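Fucose-specific lectin (Aleuria aurantia, PDB 6GKE) binds L-fucose on glycoproteins, with the strongest preference for alpha-1,6-linked core fucose, and shows antifungal activity against Mucor racemosus. Local coordinates at residues R21-D29 with E36-W45; V278-Q289 with W298-T306. The protein carries 1 engineered substitution. One frame throughout, in Å; residues are numbered along the deposited sequence. Where two conformers were deposited one is given.

Overall arrangement
Contacts 1 and 2 come from the first and the sixth repeat of the six-bladed propeller, next to each other where the ring closes. Their centres are about 11 Å apart and they touch directly. Val304 CG1 of contact 2 lies 3.4 Å from Ala37 CB of contact 1. Trp45 CE2 approaches Val304 CG2 to 3.6 Å, and Trp45 CB approaches Pro305 CD to 3.4 Å. Each contact also reaches a fucose. In contact 1, Arg24 and Glu36 hold one sugar, which Trp97 also binds. In contact 2, Trp298 holds another, together with Arg226 and Glu238. The two contacts therefore contribute different residues to two separate sites.

Contact 1: R21-D29 with E36-W45. With FUC (alpha-L-fucopyranose), chain C.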
# COMPACT_ATOMS: atom_id res chain seq x y z
N ARG A 21 -8.00 9.47 29.65
CA ARG A 21 -7.61 10.13 28.37
C ARG A 21 -8.31 9.50 27.16
O ARG A 21 -8.10 8.31 26.86
CB ARG A 21 -6.11 9.97 28.12
CG ARG A 21 -5.64 10.50 26.78
CD ARG A 21 -4.26 9.95 26.52
NE ARG A 21 -3.69 10.46 25.29
CZ ARG A 21 -2.58 9.99 24.73
NH1 ARG A 21 -1.98 8.93 25.25
NH2 ARG A 21 -2.07 10.60 23.68
N GLN A 22 -9.01 10.34 26.38
CA GLN A 22 -9.69 9.87 25.18
C GLN A 22 -8.85 10.26 23.97
O GLN A 22 -8.40 11.40 23.86
CB GLN A 22 -11.08 10.49 25.08
CG GLN A 22 -12.07 9.94 26.10
CD GLN A 22 -12.47 8.51 25.84
OE1 GLN A 22 -12.59 8.07 24.70
NE2 GLN A 22 -12.72 7.76 26.89
N GLN A 23 -8.66 9.31 23.05
CA GLN A 23 -7.98 9.57 21.80
C GLN A 23 -8.89 9.16 20.64
O GLN A 23 -9.65 8.19 20.74
CB GLN A 23 -6.69 8.76 21.68
CG GLN A 23 -5.64 9.10 22.72
CD GLN A 23 -4.40 8.28 22.47
OE1 GLN A 23 -3.63 8.54 21.55
NE2 GLN A 23 -4.21 7.26 23.30
N ARG A 24 -8.78 9.89 19.53
CA ARG A 24 -9.37 9.46 18.28
C ARG A 24 -8.30 9.59 17.20
O ARG A 24 -7.53 10.54 17.19
CB ARG A 24 -10.59 10.31 17.89
CG ARG A 24 -11.68 10.40 18.95
CD ARG A 24 -12.43 9.10 19.15
NE ARG A 24 -13.50 9.21 20.13
CZ ARG A 24 -13.37 9.01 21.45
NH1 ARG A 24 -12.21 8.64 21.96
NH2 ARG A 24 -14.41 9.19 22.24
N VAL A 25 -8.29 8.62 16.28
CA VAL A 25 -7.39 8.68 15.14
C VAL A 25 -8.22 8.41 13.88
O VAL A 25 -9.13 7.58 13.89
CB VAL A 25 -6.18 7.74 15.31
CG1 VAL A 25 -6.58 6.28 15.46
CG2 VAL A 25 -5.16 7.91 14.20
N TYR A 26 -7.89 9.17 12.83
CA TYR A 26 -8.59 9.18 11.55
C TYR A 26 -7.63 8.73 10.46
O TYR A 26 -6.47 9.15 10.42
CB TYR A 26 -9.16 10.57 11.24
CG TYR A 26 -10.08 11.02 12.34
CD1 TYR A 26 -11.38 10.56 12.40
CD2 TYR A 26 -9.61 11.79 13.39
CE1 TYR A 26 -12.21 10.87 13.46
CE2 TYR A 26 -10.43 12.11 14.46
CZ TYR A 26 -11.72 11.63 14.51
OH TYR A 26 -12.49 11.90 15.60
N PHE A 27 -8.14 7.87 9.57
CA PHE A 27 -7.36 7.34 8.47
C PHE A 27 -8.33 7.02 7.34
O PHE A 27 -9.54 6.97 7.55
CB PHE A 27 -6.58 6.10 8.91
CG PHE A 27 -7.45 4.93 9.31
CD1 PHE A 27 -7.91 4.78 10.61
CD2 PHE A 27 -7.81 3.97 8.37
CE1 PHE A 27 -8.71 3.70 10.96
CE2 PHE A 27 -8.62 2.89 8.72
CZ PHE A 27 -9.06 2.76 10.01
N GLN A 28 -7.79 6.76 6.15
CA GLN A 28 -8.61 6.44 5.00
C GLN A 28 -8.55 4.95 4.71
O GLN A 28 -7.50 4.31 4.84
CB GLN A 28 -8.16 7.26 3.79
CG GLN A 28 -9.15 7.26 2.64
CD GLN A 28 -8.83 8.35 1.65
OE1 GLN A 28 -7.66 8.62 1.35
NE2 GLN A 28 -9.86 9.00 1.13
N ASP A 29 -9.69 4.41 4.27
CA ASP A 29 -9.81 3.02 3.90
C ASP A 29 -9.71 2.87 2.37
O ASP A 29 -9.56 3.84 1.62
CB ASP A 29 -11.07 2.38 4.50
CG ASP A 29 -12.40 2.82 3.92
OD1 ASP A 29 -12.42 3.32 2.77
OD2 ASP A 29 -13.42 2.65 4.63
N GLU A 36 -12.66 6.20 11.88
CA GLU A 36 -12.22 6.59 13.21
C GLU A 36 -11.93 5.34 14.04
O GLU A 36 -12.72 4.39 14.03
CB GLU A 36 -13.32 7.40 13.90
CG GLU A 36 -12.91 8.00 15.24
CD GLU A 36 -14.10 8.61 15.96
OE1 GLU A 36 -15.00 7.82 16.34
OE2 GLU A 36 -14.15 9.85 16.14
N ALA A 37 -10.83 5.39 14.80
CA ALA A 37 -10.57 4.46 15.91
C ALA A 37 -10.52 5.27 17.20
O ALA A 37 -10.18 6.47 17.17
CB ALA A 37 -9.30 3.67 15.68
N GLN A 38 -10.85 4.63 18.32
CA GLN A 38 -11.00 5.31 19.61
C GLN A 38 -10.21 4.57 20.69
O GLN A 38 -10.13 3.34 20.67
CB GLN A 38 -12.47 5.34 20.05
CG GLN A 38 -13.45 5.76 18.97
CD GLN A 38 -13.92 4.65 18.06
OE1 GLN A 38 -13.84 3.46 18.37
NE2 GLN A 38 -14.42 5.05 16.90
N ARG A 39 -9.69 5.33 21.65
CA ARG A 39 -9.10 4.74 22.84
C ARG A 39 -9.51 5.54 24.07
O ARG A 39 -9.50 6.77 24.05
CB ARG A 39 -7.58 4.67 22.76
CG ARG A 39 -6.99 3.65 23.72
CD ARG A 39 -5.49 3.53 23.67
NE ARG A 39 -5.07 2.37 24.45
CZ ARG A 39 -3.84 1.87 24.47
NH1 ARG A 39 -2.85 2.49 23.86
NH2 ARG A 39 -3.61 0.73 25.10
N GLY A 40 -9.86 4.82 25.13
CA GLY A 40 -10.07 5.40 26.44
C GLY A 40 -9.04 4.86 27.41
O GLY A 40 -8.92 3.65 27.60
N GLY A 41 -8.27 5.76 28.03
CA GLY A 41 -7.19 5.36 28.93
C GLY A 41 -6.23 4.41 28.23
O GLY A 41 -5.83 4.65 27.09
N ASP A 42 -5.87 3.31 28.91
CA ASP A 42 -4.97 2.31 28.33
C ASP A 42 -5.76 1.05 27.94
O ASP A 42 -5.17 0.01 27.69
CB ASP A 42 -3.81 1.99 29.28
CG ASP A 42 -4.21 1.36 30.60
OD1 ASP A 42 -5.41 1.10 30.79
OD2 ASP A 42 -3.31 1.14 31.44
N ASN A 43 -7.09 1.17 27.86
CA ASN A 43 -7.94 0.08 27.38
C ASN A 43 -7.62 -0.18 25.91
O ASN A 43 -7.12 0.70 25.22
CB ASN A 43 -9.43 0.40 27.55
CG ASN A 43 -9.84 0.50 29.00
OD1 ASN A 43 -9.68 -0.46 29.76
ND2 ASN A 43 -10.35 1.65 29.41
N PRO A 44 -7.90 -1.39 25.37
CA PRO A 44 -7.64 -1.64 23.96
C PRO A 44 -8.35 -0.63 23.04
O PRO A 44 -9.46 -0.19 23.33
CB PRO A 44 -8.20 -3.06 23.74
CG PRO A 44 -8.11 -3.70 25.11
CD PRO A 44 -8.42 -2.57 26.07
N TRP A 45 -7.68 -0.29 21.94
CA TRP A 45 -8.28 0.50 20.88
C TRP A 45 -9.57 -0.19 20.39
O TRP A 45 -9.62 -1.41 20.29
CB TRP A 45 -7.31 0.68 19.72
CG TRP A 45 -6.22 1.68 19.94
CD1 TRP A 45 -4.95 1.44 20.38
CD2 TRP A 45 -6.29 3.09 19.67
NE1 TRP A 45 -4.24 2.61 20.43
CE2 TRP A 45 -5.04 3.64 20.00
CE3 TRP A 45 -7.29 3.94 19.18
CZ2 TRP A 45 -4.77 5.00 19.88
CZ3 TRP A 45 -7.02 5.28 19.05
CH2 TRP A 45 -5.78 5.80 19.40
C1 FUC C . -17.61 8.50 20.46
C2 FUC C . -17.38 8.14 19.00
C3 FUC C . -17.66 9.33 18.09
C4 FUC C . -16.88 10.55 18.56
C5 FUC C . -17.21 10.83 20.03
C6 FUC C . -16.45 12.01 20.61
O1 FUC C . -19.01 8.69 20.63
O2 FUC C . -18.26 7.06 18.65
O3 FUC C . -17.36 8.99 16.73
O4 FUC C . -15.46 10.34 18.46
O5 FUC C . -16.88 9.67 20.80
O HOH W 1 -6.27 6.87 25.42
O HOH W 2 -2.32 5.18 22.86
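This beta hairpin carries a fucose site: Arg24 and Glu36, from strands 22-28 and 33-40, grip the sugar together. The strands run antiparallel. Gln23 pairs with Arg39, and Val25 with Ala37, through backbone hydrogen bonds. On the face of Gln22, Arg24, Tyr26, Glu36 and Gln38, Arg24 NE donates to fucose O4 at 2.8 Å and Arg24 NH2 donates to O5 at 2.9 Å. Arg24 NH1 turns back and is held by two acceptors, Gln22 OE1 and the carbonyl O of Gln23, both near the guanidinium plane. These bonds fix the rotation of the group. Gln38 CG lies over one guanidinium face.

Glu36 has CG anti to the backbone N (chi1 -173°) and runs extended alongside Tyr26. Its OE1 accepts from fucose O3 and its OE2 from fucose O4, both at 2.7 Å. Tyr26 OH donates to the anti lone pair of Glu36 OE2 at 2.7 Å, and Gln38 NE2 donates to Glu36 OE1; Gln38 OE1 bonds to Thr46 OG1. These second-shell bonds probably help to orient the carboxylate. Fucose O4 thus bridges Arg24 NE and Glu36 OE2, atoms that stay 4.1 Å apart.

On the other face, Val25 CG1 meets Ala37 CB and Trp45 CZ3, the latter at 3.8 Å. Gln23 CB also packs on Trp45, whose ring has Arg39 CB over one face. A water links Gln23 NE2 to Arg39 NH1, while Gln23 OE1 is bound by Ser277 and Asn269 of strands 275-282 and 267-271. A type II' turn from Gly40 to Asn43 begins at the last paired residue, and Gly41 N still donates to Arg21 O. Trp97 NE1 adds another bond to the sugar. The Arg-Glu pair on one blade, completed by a tryptophan from the next, is typical of the fucose sites of this six-bladed propeller lectin.

Contact 2: V278-Q289 with W298-T306; sequences VFFQASGVSLQQ and WSIGAVVPT. With FUC (alpha-L-fucopyranose), chain G.
The outer edge of the sixth propeller blade meets the C-terminal segment here. Strands 286-293 and 297-300 form a hairpin, and residues 301-306 continue beside the first of them. Gly301 N donates to Gln289 O at 2.8 Å, and Val304 N to Leu287 O at 2.9 Å. Leu287 carries the apolar part. With CG anti to the backbone N (chi1 179°), it places CD2 3.7 Å from Val304 CG1, while its CB meets Thr306 CG2 at 3.6 Å. Val304 CG2 also touches the edge of the Phe279 ring. One water ties Leu287 N, Val304 O and Thr306 OG1 together. Gln288 bends so that its NE2 donates to Ser286 OG and Val303 CG2 packs against its amide. Gln288 OE1 is bound by Arg256. At the far end, Trp298 NE1 donates to fucose O3 in the indole plane at 2.9 Å, almost straight (172°), while Val278 CG2 comes within 4.2 Å of Trp298 CH2. Leu287 and Val304 press on Val25 of strand 22-28, and Phe279 on Ile10 and Ala12 of strand 10-15. Toward the neighbouring fifth blade, Val278 and Trp298 touch Tyr228 of strand 224-230.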
# COMPACT_ATOMS: atom_id res chain seq x y z
N VAL A 278 2.38 9.37 18.71
CA VAL A 278 2.80 9.68 17.34
C VAL A 278 2.53 8.44 16.49
O VAL A 278 3.19 7.41 16.65
CB VAL A 278 4.27 10.13 17.23
CG1 VAL A 278 4.59 10.54 15.79
CG2 VAL A 278 4.59 11.27 18.18
N PHE A 279 1.54 8.56 15.60
CA PHE A 279 1.05 7.47 14.77
C PHE A 279 1.87 7.34 13.49
O PHE A 279 2.34 8.34 12.94
CB PHE A 279 -0.42 7.69 14.42
CG PHE A 279 -1.30 7.69 15.64
CD1 PHE A 279 -1.82 6.51 16.12
CD2 PHE A 279 -1.54 8.86 16.35
CE1 PHE A 279 -2.60 6.49 17.26
CE2 PHE A 279 -2.31 8.84 17.50
CZ PHE A 279 -2.84 7.65 17.96
N PHE A 280 2.01 6.10 13.02
CA PHE A 280 2.71 5.80 11.78
C PHE A 280 2.08 4.56 11.14
O PHE A 280 1.27 3.86 11.75
CB PHE A 280 4.21 5.65 12.02
CG PHE A 280 4.66 4.49 12.87
CD1 PHE A 280 4.75 4.60 14.25
CD2 PHE A 280 5.04 3.29 12.29
CE1 PHE A 280 5.20 3.54 15.03
CE2 PHE A 280 5.49 2.23 13.06
CZ PHE A 280 5.57 2.36 14.43
N GLN A 281 2.46 4.32 9.88
CA GLN A 281 1.91 3.22 9.10
C GLN A 281 3.03 2.22 8.79
O GLN A 281 4.08 2.59 8.26
CB GLN A 281 1.25 3.73 7.82
CG GLN A 281 0.63 2.63 6.98
CD GLN A 281 -0.10 3.19 5.78
OE1 GLN A 281 0.50 3.84 4.92
NE2 GLN A 281 -1.40 2.96 5.70
N ALA A 282 2.76 0.94 9.08
CA ALA A 282 3.74 -0.13 8.98
C ALA A 282 3.16 -1.30 8.18
O ALA A 282 1.99 -1.29 7.80
CB ALA A 282 4.14 -0.58 10.37
N SER A 283 3.99 -2.31 7.96
CA SER A 283 3.54 -3.54 7.31
C SER A 283 2.31 -4.09 8.05
O SER A 283 2.19 -3.97 9.26
CB SER A 283 4.64 -4.56 7.25
OG SER A 283 4.99 -5.00 8.55
N GLY A 284 1.40 -4.68 7.28
CA GLY A 284 0.16 -5.19 7.86
C GLY A 284 -1.00 -5.20 6.88
O GLY A 284 -1.56 -6.26 6.61
N VAL A 285 -1.40 -4.04 6.32
CA VAL A 285 -0.91 -2.70 6.59
C VAL A 285 -1.49 -2.21 7.92
O VAL A 285 -2.71 -2.20 8.10
CB VAL A 285 -1.32 -1.76 5.43
CG1 VAL A 285 -1.06 -0.30 5.74
CG2 VAL A 285 -0.64 -2.15 4.12
N SER A 286 -0.62 -1.79 8.84
CA SER A 286 -1.04 -1.53 10.21
C SER A 286 -0.86 -0.06 10.60
O SER A 286 0.02 0.64 10.08
CB SER A 286 -0.31 -2.44 11.18
OG SER A 286 1.10 -2.24 11.12
N LEU A 287 -1.72 0.36 11.53
CA LEU A 287 -1.64 1.67 12.17
C LEU A 287 -1.03 1.46 13.55
O LEU A 287 -1.60 0.78 14.41
CB LEU A 287 -3.05 2.26 12.25
CG LEU A 287 -3.19 3.63 12.91
CD1 LEU A 287 -2.25 4.66 12.31
CD2 LEU A 287 -4.63 4.11 12.79
N GLN A 288 0.18 2.00 13.72
CA GLN A 288 0.98 1.85 14.91
C GLN A 288 1.16 3.21 15.57
O GLN A 288 0.84 4.25 14.97
CB GLN A 288 2.37 1.31 14.57
CG GLN A 288 2.38 0.09 13.68
CD GLN A 288 2.68 -1.21 14.39
OE1 GLN A 288 3.13 -1.23 15.54
NE2 GLN A 288 2.45 -2.30 13.68
N GLN A 289 1.72 3.23 16.77
CA GLN A 289 2.08 4.50 17.37
C GLN A 289 3.25 4.36 18.34
O GLN A 289 3.41 3.32 19.00
CB GLN A 289 0.93 5.09 18.17
CG GLN A 289 0.59 4.28 19.41
CD GLN A 289 -0.21 5.10 20.37
OE1 GLN A 289 -1.41 4.89 20.53
NE2 GLN A 289 0.44 6.07 21.01
N TRP A 298 9.98 6.61 25.54
CA TRP A 298 9.28 6.29 24.30
C TRP A 298 9.26 4.78 24.05
O TRP A 298 10.27 4.10 24.21
CB TRP A 298 9.95 6.98 23.12
CG TRP A 298 9.76 8.46 23.08
CD1 TRP A 298 10.64 9.42 23.48
CD2 TRP A 298 8.59 9.15 22.60
NE1 TRP A 298 10.11 10.66 23.26
CE2 TRP A 298 8.85 10.53 22.74
CE3 TRP A 298 7.37 8.73 22.06
CZ2 TRP A 298 7.92 11.49 22.35
CZ3 TRP A 298 6.46 9.68 21.67
CH2 TRP A 298 6.73 11.04 21.81
N SER A 299 8.13 4.28 23.56
CA SER A 299 8.01 2.90 23.12
C SER A 299 6.92 2.80 22.06
O SER A 299 6.09 3.68 21.94
CB SER A 299 7.72 1.97 24.28
OG SER A 299 6.50 2.32 24.91
N ILE A 300 6.94 1.70 21.29
CA ILE A 300 5.87 1.41 20.36
C ILE A 300 4.72 0.78 21.16
O ILE A 300 4.92 -0.20 21.88
CB ILE A 300 6.36 0.53 19.20
CG1 ILE A 300 7.45 1.23 18.40
CG2 ILE A 300 5.19 0.11 18.31
CD1 ILE A 300 8.19 0.34 17.44
N GLY A 301 3.53 1.36 21.03
CA GLY A 301 2.36 0.94 21.79
C GLY A 301 1.50 -0.08 21.06
O GLY A 301 1.94 -0.74 20.11
N ALA A 302 0.26 -0.21 21.54
CA ALA A 302 -0.70 -1.17 21.00
C ALA A 302 -1.08 -0.79 19.56
O ALA A 302 -1.17 0.39 19.22
CB ALA A 302 -1.92 -1.22 21.88
N VAL A 303 -1.32 -1.81 18.73
CA VAL A 303 -1.70 -1.61 17.33
C VAL A 303 -3.16 -1.15 17.29
O VAL A 303 -4.01 -1.66 18.02
CB VAL A 303 -1.48 -2.88 16.50
CG1 VAL A 303 -1.96 -2.72 15.07
CG2 VAL A 303 -0.03 -3.33 16.53
N VAL A 304 -3.43 -0.18 16.42
CA VAL A 304 -4.77 0.35 16.24
C VAL A 304 -5.48 -0.49 15.18
O VAL A 304 -4.94 -0.64 14.08
CB VAL A 304 -4.74 1.82 15.82
CG1 VAL A 304 -6.14 2.40 15.72
CG2 VAL A 304 -3.87 2.67 16.74
N PRO A 305 -6.70 -1.00 15.42
CA PRO A 305 -7.40 -1.79 14.41
C PRO A 305 -7.84 -0.92 13.22
O PRO A 305 -8.29 0.22 13.41
CB PRO A 305 -8.62 -2.35 15.17
CG PRO A 305 -8.86 -1.32 16.25
CD PRO A 305 -7.48 -0.86 16.66
N THR A 306 -7.71 -1.49 12.02
CA THR A 306 -8.05 -0.80 10.78
C THR A 306 -8.81 -1.74 9.82
O THR A 306 -8.66 -1.64 8.60
CB THR A 306 -6.80 -0.23 10.10
OG1 THR A 306 -5.86 -1.28 9.85
CG2 THR A 306 -6.12 0.84 10.91
C1 FUC G . 11.19 15.55 26.96
C2 FUC G . 11.66 14.98 25.63
C3 FUC G . 10.86 13.72 25.29
C4 FUC G . 9.36 14.00 25.35
C5 FUC G . 9.03 14.57 26.72
C6 FUC G . 7.56 14.91 26.92
O1 FUC G . 11.56 14.65 28.01
O2 FUC G . 13.05 14.68 25.71
O3 FUC G . 11.28 13.22 24.02
O4 FUC G . 8.95 14.97 24.38
O5 FUC G . 9.78 15.76 26.95
O HOH W 3 -3.89 -1.71 11.86
O HOH W 4 1.64 0.54 17.67
O HOH W 5 -1.47 2.18 20.92